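Local coordinates for phosphoribosylformylglycinamidine synthase 2 (Thermus thermophilus, PDB 3VIU), which is a PurM-like (AIR synthase-related) protein whose single chain carries two copies each of the N- and C-terminal family domains and holds ADP and magnesium, at residues A[87-92]-A[168-173]; A[122-127]-A[140-145]. All blocks are in the same frame, centred on the assembly; numbering follows the deposited sequence.

How the contacts relate
Both contacts belong to one PurM-like N-terminal domain and meet on the same sheet, where strands 172-182 and 116-126 are neighbours. Contact 1 is partly buried: the first turn of helix 88-93 joins the start of strand 172-182 through two hydrogen bonds, beside a bound phosphate ion. Contact 2 is fully buried, packing helix 132-152 on strand 116-126. The two touch directly. Leu172 N lies 2.9 Å from Arg125 O, a probable hydrogen bond between the strands, while Pro171 packs on Phe126 and Val173 on Leu124. Contact 1 mixes backbone and amide hydrogen bonds with some apolar packing; contact 2 is carried by hydrocarbon alone.

Contact 1: residues A[87-92]-A[168-173]; sequences HNHPSA and RENPLV. With PO4 (phosphate ion), chain C.
Asn88 and Val173 lock the N-terminal turn of helix 88-93 onto the start of strand 172-182 in the PurM-like N-terminal domain. Along Asn88, CB passes Pro171 O at 3.7 Å and phosphate O1 at 3.5 Å; CG lies 3.4 Å from Leu172 CD2, the amide slanting across the leucine branch. OD1 accepts the backbone N-H of Val173 at 3.0 Å, in the carbonyl plane (N-H...O 161°). ND2 passes 3.3 Å from phosphate O1 and donates to Asn488 OD1, so both ends of the amide are bonded and its rotation is fixed. With CG beside the backbone N (chi1 -52°), the amide reaches back to the strand. A second bond, His87 N to Val173 O, bridges the same residue, thus gripped through both its N-H and its carbonyl. The phosphate, probably from the crystallisation liquor, sits at the helix start: Asn88 N donates to its O1 and His89 N to its O2, while Ser86 and Ser525 also bind it. Farther along, Ala92 CB packs on Pro171 CG. Ser91 CB rests on Val173 CG2 at 3.6 Å, while Ser91 OG and N both donate to His87 O, from opposite faces of its plane.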
ATOM      1  N   HIS A  87      -0.507   9.713   3.549  1.00 22.08           N
ATOM      2  CA  HIS A  87      -1.071  10.990   3.988  1.00 24.53           C
ATOM      3  C   HIS A  87      -0.760  11.073   5.474  1.00 24.18           C
ATOM      4  O   HIS A  87      -1.643  11.306   6.306  1.00 23.81           O
ATOM      5  CB  HIS A  87      -2.592  11.049   3.757  1.00 27.32           C
ATOM      6  CG  HIS A  87      -3.008  12.055   2.723  1.00 29.27           C
ATOM      7  ND1 HIS A  87      -2.737  11.900   1.379  1.00 31.25           N
ATOM      8  CD2 HIS A  87      -3.646  13.244   2.842  1.00 30.56           C
ATOM      9  CE1 HIS A  87      -3.188  12.951   0.715  1.00 30.90           C
ATOM     10  NE2 HIS A  87      -3.743  13.781   1.579  1.00 30.78           N
ATOM     11  N   ASN A  88       0.516  10.886   5.788  1.00 22.83           N
ATOM     12  CA  ASN A  88       0.988  10.887   7.159  1.00 22.56           C
ATOM     13  C   ASN A  88       0.809  12.184   7.927  1.00 24.20           C
ATOM     14  O   ASN A  88      -0.047  12.265   8.810  1.00 25.32           O
ATOM     15  CB  ASN A  88       2.455  10.464   7.199  1.00 19.08           C
ATOM     16  CG  ASN A  88       2.704   9.152   6.468  1.00 20.48           C
ATOM     17  OD1 ASN A  88       1.879   8.231   6.512  1.00 18.53           O
ATOM     18  ND2 ASN A  88       3.849   9.056   5.804  1.00 18.60           N
ATOM     19  N   HIS A  89       1.610  13.193   7.599  1.00 25.94           N
ATOM     20  CA  HIS A  89       1.548  14.478   8.297  1.00 27.07           C
ATOM     21  C   HIS A  89       0.131  15.036   8.428  1.00 26.94           C
ATOM     22  O   HIS A  89      -0.270  15.487   9.498  1.00 26.26           O
ATOM     23  CB  HIS A  89       2.477  15.491   7.616  1.00 29.47           C
ATOM     24  CG  HIS A  89       3.935  15.163   7.764  1.00 33.35           C
ATOM     25  ND1 HIS A  89       4.613  15.302   8.957  1.00 34.60           N
ATOM     26  CD2 HIS A  89       4.830  14.657   6.881  1.00 34.36           C
ATOM     27  CE1 HIS A  89       5.861  14.895   8.803  1.00 34.30           C
ATOM     28  NE2 HIS A  89       6.019  14.498   7.553  1.00 34.86           N
ATOM     29  N   PRO A  90      -0.655  15.005   7.345  1.00 26.54           N
ATOM     30  CA  PRO A  90      -2.016  15.535   7.460  1.00 26.43           C
ATOM     31  C   PRO A  90      -2.914  14.708   8.386  1.00 24.98           C
ATOM     32  O   PRO A  90      -3.775  15.260   9.075  1.00 25.31           O
ATOM     33  CB  PRO A  90      -2.506  15.557   6.008  1.00 25.25           C
ATOM     34  CG  PRO A  90      -1.723  14.440   5.373  1.00 26.66           C
ATOM     35  CD  PRO A  90      -0.346  14.628   5.955  1.00 25.91           C
ATOM     36  N   SER A  91      -2.721  13.392   8.409  1.00 23.14           N
ATOM     37  CA  SER A  91      -3.540  12.549   9.280  1.00 21.32           C
ATOM     38  C   SER A  91      -3.176  12.819  10.729  1.00 20.26           C
ATOM     39  O   SER A  91      -4.002  12.676  11.632  1.00 20.38           O
ATOM     40  CB  SER A  91      -3.349  11.071   8.950  1.00 20.15           C
ATOM     41  OG  SER A  91      -4.011  10.755   7.741  1.00 18.36           O
ATOM     42  N   ALA A  92      -1.930  13.221  10.934  1.00 17.57           N
ATOM     43  CA  ALA A  92      -1.439  13.548  12.257  1.00 18.11           C
ATOM     44  C   ALA A  92      -2.119  14.813  12.813  1.00 18.44           C
ATOM     45  O   ALA A  92      -2.453  14.872  13.999  1.00 18.26           O
ATOM     46  CB  ALA A  92       0.072  13.754  12.207  1.00 14.99           C
ATOM     47  N   ARG A 168       4.717   6.775  17.850  1.00 16.62           N
ATOM     48  CA  ARG A 168       4.046   7.684  18.778  1.00 19.02           C
ATOM     49  C   ARG A 168       3.962   9.113  18.218  1.00 19.04           C
ATOM     50  O   ARG A 168       2.879   9.686  18.159  1.00 18.45           O
ATOM     51  CB  ARG A 168       4.774   7.704  20.129  1.00 18.12           C
ATOM     52  CG  ARG A 168       4.010   8.402  21.254  1.00 21.03           C
ATOM     53  CD  ARG A 168       4.930   8.758  22.425  1.00 23.89           C
ATOM     54  NE  ARG A 168       5.850   7.669  22.758  1.00 27.50           N
ATOM     55  CZ  ARG A 168       5.471   6.503  23.269  1.00 26.31           C
ATOM     56  NH1 ARG A 168       6.366   5.566  23.535  1.00 25.53           N
ATOM     57  NH2 ARG A 168       4.193   6.283  23.520  1.00 27.85           N
ATOM     58  N   GLU A 169       5.095   9.673  17.800  1.00 19.28           N
ATOM     59  CA  GLU A 169       5.129  11.037  17.258  1.00 21.72           C
ATOM     60  C   GLU A 169       4.699  11.186  15.814  1.00 20.51           C
ATOM     61  O   GLU A 169       4.093  12.188  15.442  1.00 21.89           O
ATOM     62  CB  GLU A 169       6.527  11.643  17.402  1.00 21.80           C
ATOM     63  CG  GLU A 169       6.752  12.301  18.731  1.00 27.13           C
ATOM     64  CD  GLU A 169       6.434  11.372  19.869  1.00 31.25           C
ATOM     65  OE1 GLU A 169       7.042  10.280  19.929  1.00 33.38           O
ATOM     66  OE2 GLU A 169       5.574  11.728  20.700  1.00 33.66           O
ATOM     67  N   ASN A 170       5.023  10.205  14.988  1.00 20.04           N
ATOM     68  CA  ASN A 170       4.655  10.286  13.584  1.00 18.50           C
ATOM     69  C   ASN A 170       3.872   9.061  13.134  1.00 17.44           C
ATOM     70  O   ASN A 170       4.455   8.052  12.747  1.00 17.51           O
ATOM     71  CB  ASN A 170       5.911  10.442  12.724  1.00 19.46           C
ATOM     72  CG  ASN A 170       6.775  11.622  13.156  1.00 21.08           C
ATOM     73  OD1 ASN A 170       7.398  11.601  14.218  1.00 22.38           O
ATOM     74  ND2 ASN A 170       6.808  12.661  12.330  1.00 22.22           N
ATOM     75  N   PRO A 171       2.532   9.129  13.190  1.00 15.05           N
ATOM     76  CA  PRO A 171       1.744   7.977  12.761  1.00 15.02           C
ATOM     77  C   PRO A 171       1.798   7.847  11.237  1.00 15.34           C
ATOM     78  O   PRO A 171       2.204   8.780  10.534  1.00 16.07           O
ATOM     79  CB  PRO A 171       0.347   8.309  13.283  1.00 14.61           C
ATOM     80  CG  PRO A 171       0.305   9.799  13.163  1.00 12.64           C
ATOM     81  CD  PRO A 171       1.659  10.201  13.701  1.00 14.64           C
ATOM     82  N   LEU A 172       1.401   6.692  10.724  1.00 12.89           N
ATOM     83  CA  LEU A 172       1.412   6.495   9.288  1.00 12.02           C
ATOM     84  C   LEU A 172       0.047   6.079   8.780  1.00 11.69           C
ATOM     85  O   LEU A 172      -0.642   5.269   9.396  1.00 12.76           O
ATOM     86  CB  LEU A 172       2.434   5.429   8.889  1.00 12.45           C
ATOM     87  CG  LEU A 172       3.921   5.660   9.162  1.00 11.45           C
ATOM     88  CD1 LEU A 172       4.704   4.508   8.566  1.00 10.62           C
ATOM     89  CD2 LEU A 172       4.381   6.979   8.558  1.00 14.09           C
ATOM     90  N   VAL A 173      -0.340   6.650   7.651  1.00 11.21           N
ATOM     91  CA  VAL A 173      -1.604   6.313   7.027  1.00 11.36           C
ATOM     92  C   VAL A 173      -1.371   6.235   5.526  1.00 13.43           C
ATOM     93  O   VAL A 173      -1.210   7.257   4.854  1.00 13.69           O
ATOM     94  CB  VAL A 173      -2.687   7.364   7.320  1.00 10.76           C
ATOM     95  CG1 VAL A 173      -4.004   6.925   6.696  1.00  7.19           C
ATOM     96  CG2 VAL A 173      -2.831   7.559   8.825  1.00  7.87           C
TER
HETATM   97  P   PO4 C 900       3.139  12.624   3.676  1.00 25.51           P
HETATM   98  O1  PO4 C 900       2.467  11.310   3.783  1.00 27.98           O
HETATM   99  O2  PO4 C 900       3.031  13.340   4.968  1.00 28.26           O
HETATM  100  O3  PO4 C 900       4.567  12.422   3.343  1.00 30.70           O
HETATM  101  O4  PO4 C 900       2.490  13.427   2.607  1.00 28.76           O

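Contact 2: residues A[122-127]-A[140-145]; sequences DSLRFG and GVVSGI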
ATOM      1  N   ASP A 122      -5.897  -0.418   3.524  1.00 21.38           N
ATOM      2  CA  ASP A 122      -5.242   0.581   4.356  1.00 23.82           C
ATOM      3  C   ASP A 122      -4.051   0.007   5.122  1.00 22.25           C
ATOM      4  O   ASP A 122      -4.091  -1.122   5.603  1.00 23.77           O
ATOM      5  CB  ASP A 122      -6.250   1.190   5.333  1.00 27.87           C
ATOM      6  CG  ASP A 122      -6.981   0.142   6.148  1.00 35.17           C
ATOM      7  OD1 ASP A 122      -7.671  -0.705   5.541  1.00 39.47           O
ATOM      8  OD2 ASP A 122      -6.869   0.159   7.395  1.00 38.00           O
ATOM      9  N   SER A 123      -2.986   0.793   5.220  1.00 19.81           N
ATOM     10  CA  SER A 123      -1.791   0.375   5.932  1.00 17.51           C
ATOM     11  C   SER A 123      -1.593   1.412   7.032  1.00 16.97           C
ATOM     12  O   SER A 123      -1.196   2.554   6.765  1.00 17.20           O
ATOM     13  CB  SER A 123      -0.600   0.350   4.972  1.00 18.40           C
ATOM     14  OG  SER A 123       0.391  -0.560   5.417  1.00 21.13           O
ATOM     15  N   LEU A 124      -1.870   1.011   8.271  1.00 15.08           N
ATOM     16  CA  LEU A 124      -1.795   1.923   9.412  1.00 12.98           C
ATOM     17  C   LEU A 124      -0.774   1.603  10.511  1.00 12.77           C
ATOM     18  O   LEU A 124      -0.573   0.450  10.897  1.00 11.21           O
ATOM     19  CB  LEU A 124      -3.189   2.038  10.040  1.00 10.97           C
ATOM     20  CG  LEU A 124      -4.356   2.212   9.064  1.00 10.98           C
ATOM     21  CD1 LEU A 124      -5.669   2.263   9.825  1.00 11.88           C
ATOM     22  CD2 LEU A 124      -4.164   3.492   8.253  1.00 12.63           C
ATOM     23  N   ARG A 125      -0.161   2.664  11.026  1.00 13.47           N
ATOM     24  CA  ARG A 125       0.839   2.577  12.082  1.00 13.96           C
ATOM     25  C   ARG A 125       0.600   3.678  13.110  1.00 13.80           C
ATOM     26  O   ARG A 125       0.627   4.855  12.776  1.00 15.00           O
ATOM     27  CB  ARG A 125       2.246   2.726  11.491  1.00 12.38           C
ATOM     28  CG  ARG A 125       2.609   1.648  10.473  1.00 10.78           C
ATOM     29  CD  ARG A 125       2.699   0.278  11.137  1.00 11.02           C
ATOM     30  NE  ARG A 125       3.176  -0.741  10.213  1.00  7.90           N
ATOM     31  CZ  ARG A 125       2.403  -1.444   9.393  1.00  7.08           C
ATOM     32  NH1 ARG A 125       2.958  -2.337   8.593  1.00  5.64           N
ATOM     33  NH2 ARG A 125       1.082  -1.273   9.378  1.00  4.28           N
ATOM     34  N   PHE A 126       0.364   3.280  14.358  1.00 16.39           N
ATOM     35  CA  PHE A 126       0.138   4.208  15.466  1.00 15.05           C
ATOM     36  C   PHE A 126       0.975   3.733  16.656  1.00 15.55           C
ATOM     37  O   PHE A 126       1.514   2.620  16.639  1.00 14.59           O
ATOM     38  CB  PHE A 126      -1.336   4.206  15.874  1.00 15.09           C
ATOM     39  CG  PHE A 126      -2.275   4.564  14.772  1.00 15.95           C
ATOM     40  CD1 PHE A 126      -2.226   5.817  14.181  1.00 16.72           C
ATOM     41  CD2 PHE A 126      -3.228   3.650  14.335  1.00 15.78           C
ATOM     42  CE1 PHE A 126      -3.122   6.165  13.162  1.00 18.13           C
ATOM     43  CE2 PHE A 126      -4.126   3.982  13.320  1.00 18.14           C
ATOM     44  CZ  PHE A 126      -4.073   5.244  12.732  1.00 17.29           C
ATOM     45  N   GLY A 127       1.071   4.571  17.689  1.00 13.94           N
ATOM     46  CA  GLY A 127       1.820   4.205  18.875  1.00 14.01           C
ATOM     47  C   GLY A 127       1.089   3.095  19.604  1.00 16.71           C
ATOM     48  O   GLY A 127       0.100   2.590  19.079  1.00 16.48           O
ATOM     49  N   GLY A 140     -10.096   8.195  14.512  1.00 16.09           N
ATOM     50  CA  GLY A 140     -10.165   9.190  13.459  1.00 14.50           C
ATOM     51  C   GLY A 140      -9.961   8.686  12.035  1.00 15.25           C
ATOM     52  O   GLY A 140     -10.836   8.885  11.184  1.00 14.91           O
ATOM     53  N   VAL A 141      -8.836   8.028  11.753  1.00 14.42           N
ATOM     54  CA  VAL A 141      -8.600   7.575  10.386  1.00 14.54           C
ATOM     55  C   VAL A 141      -9.579   6.514   9.901  1.00 15.22           C
ATOM     56  O   VAL A 141      -9.977   6.553   8.745  1.00 15.57           O
ATOM     57  CB  VAL A 141      -7.113   7.085  10.125  1.00 13.02           C
ATOM     58  CG1 VAL A 141      -6.157   7.708  11.113  1.00  8.12           C
ATOM     59  CG2 VAL A 141      -7.029   5.587  10.135  1.00 14.00           C
ATOM     60  N   VAL A 142      -9.986   5.569  10.745  1.00 17.10           N
ATOM     61  CA  VAL A 142     -10.935   4.576  10.247  1.00 18.41           C
ATOM     62  C   VAL A 142     -12.317   5.218  10.043  1.00 19.44           C
ATOM     63  O   VAL A 142     -13.053   4.833   9.137  1.00 21.47           O
ATOM     64  CB  VAL A 142     -11.052   3.330  11.172  1.00 18.63           C
ATOM     65  CG1 VAL A 142      -9.676   2.910  11.647  1.00 17.64           C
ATOM     66  CG2 VAL A 142     -11.989   3.605  12.331  1.00 20.70           C
ATOM     67  N   SER A 143     -12.673   6.191  10.876  1.00 19.97           N
ATOM     68  CA  SER A 143     -13.953   6.882  10.706  1.00 20.95           C
ATOM     69  C   SER A 143     -13.901   7.570   9.350  1.00 21.88           C
ATOM     70  O   SER A 143     -14.826   7.452   8.547  1.00 24.60           O
ATOM     71  CB  SER A 143     -14.158   7.961  11.774  1.00 21.22           C
ATOM     72  OG  SER A 143     -14.334   7.413  13.062  1.00 26.55           O
ATOM     73  N   GLY A 144     -12.807   8.295   9.114  1.00 20.69           N
ATOM     74  CA  GLY A 144     -12.623   9.013   7.865  1.00 19.08           C
ATOM     75  C   GLY A 144     -12.537   8.111   6.648  1.00 18.52           C
ATOM     76  O   GLY A 144     -13.088   8.429   5.593  1.00 18.00           O
ATOM     77  N   ILE A 145     -11.843   6.988   6.790  1.00 17.95           N
ATOM     78  CA  ILE A 145     -11.703   6.036   5.694  1.00 17.72           C
ATOM     79  C   ILE A 145     -13.071   5.458   5.339  1.00 18.29           C
ATOM     80  O   ILE A 145     -13.427   5.348   4.167  1.00 18.07           O
ATOM     81  CB  ILE A 145     -10.733   4.874   6.071  1.00 16.87           C
ATOM     82  CG1 ILE A 145      -9.293   5.392   6.119  1.00 15.23           C
ATOM     83  CG2 ILE A 145     -10.849   3.735   5.058  1.00 17.49           C
ATOM     84  CD1 ILE A 145      -8.253   4.318   6.390  1.00 12.82           C
TER
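Strand 122-126 and helix 140-145 run nearly antiparallel, 161° between their directions, with axes 11.1 Å apart at closest approach, a gap bridged by side chains alone. Alternate strand residues Asp122, Leu124 and Phe126 point at the helix, which answers with Val141 and Ile145, one turn apart. Val141 CG2 wedges between Leu124 CD1 (3.6 Å) and Phe126 CZ (3.9 Å), the leucine and valine overlapping side by side as they point opposite ways, while Val141 CG1 meets the same Phe126 CZ at 3.6 Å. Phe126, its CG beside the backbone N (chi1 -58°), extends toward the helix and offers both Val141 methyls the edge of its ring. This is the first strand-helix interface of a beta-alpha-beta unit, strand 116-126, helix 132-152 and strand 156-163, in which the helix covers the sheet. Helix 95-112 lies alongside, its Ala99 touching both Val141 and Ile145, and Val173 of the neighbouring strand also reaches Val141. Leu124 CD1 has a looser second contact with Val142 CG1, at 4.4 Å. On the strand's other side, Arg125 curls back so that NH2 donates to Leu124 O at 2.8 Å, from above the carbonyl plane, while NH1 forms a salt bridge with Asp160. At the far end of the pairing, Ile145 stretches its chain (chi2 -176°) to bring CD1 within 3.9 Å of Asp122 CB.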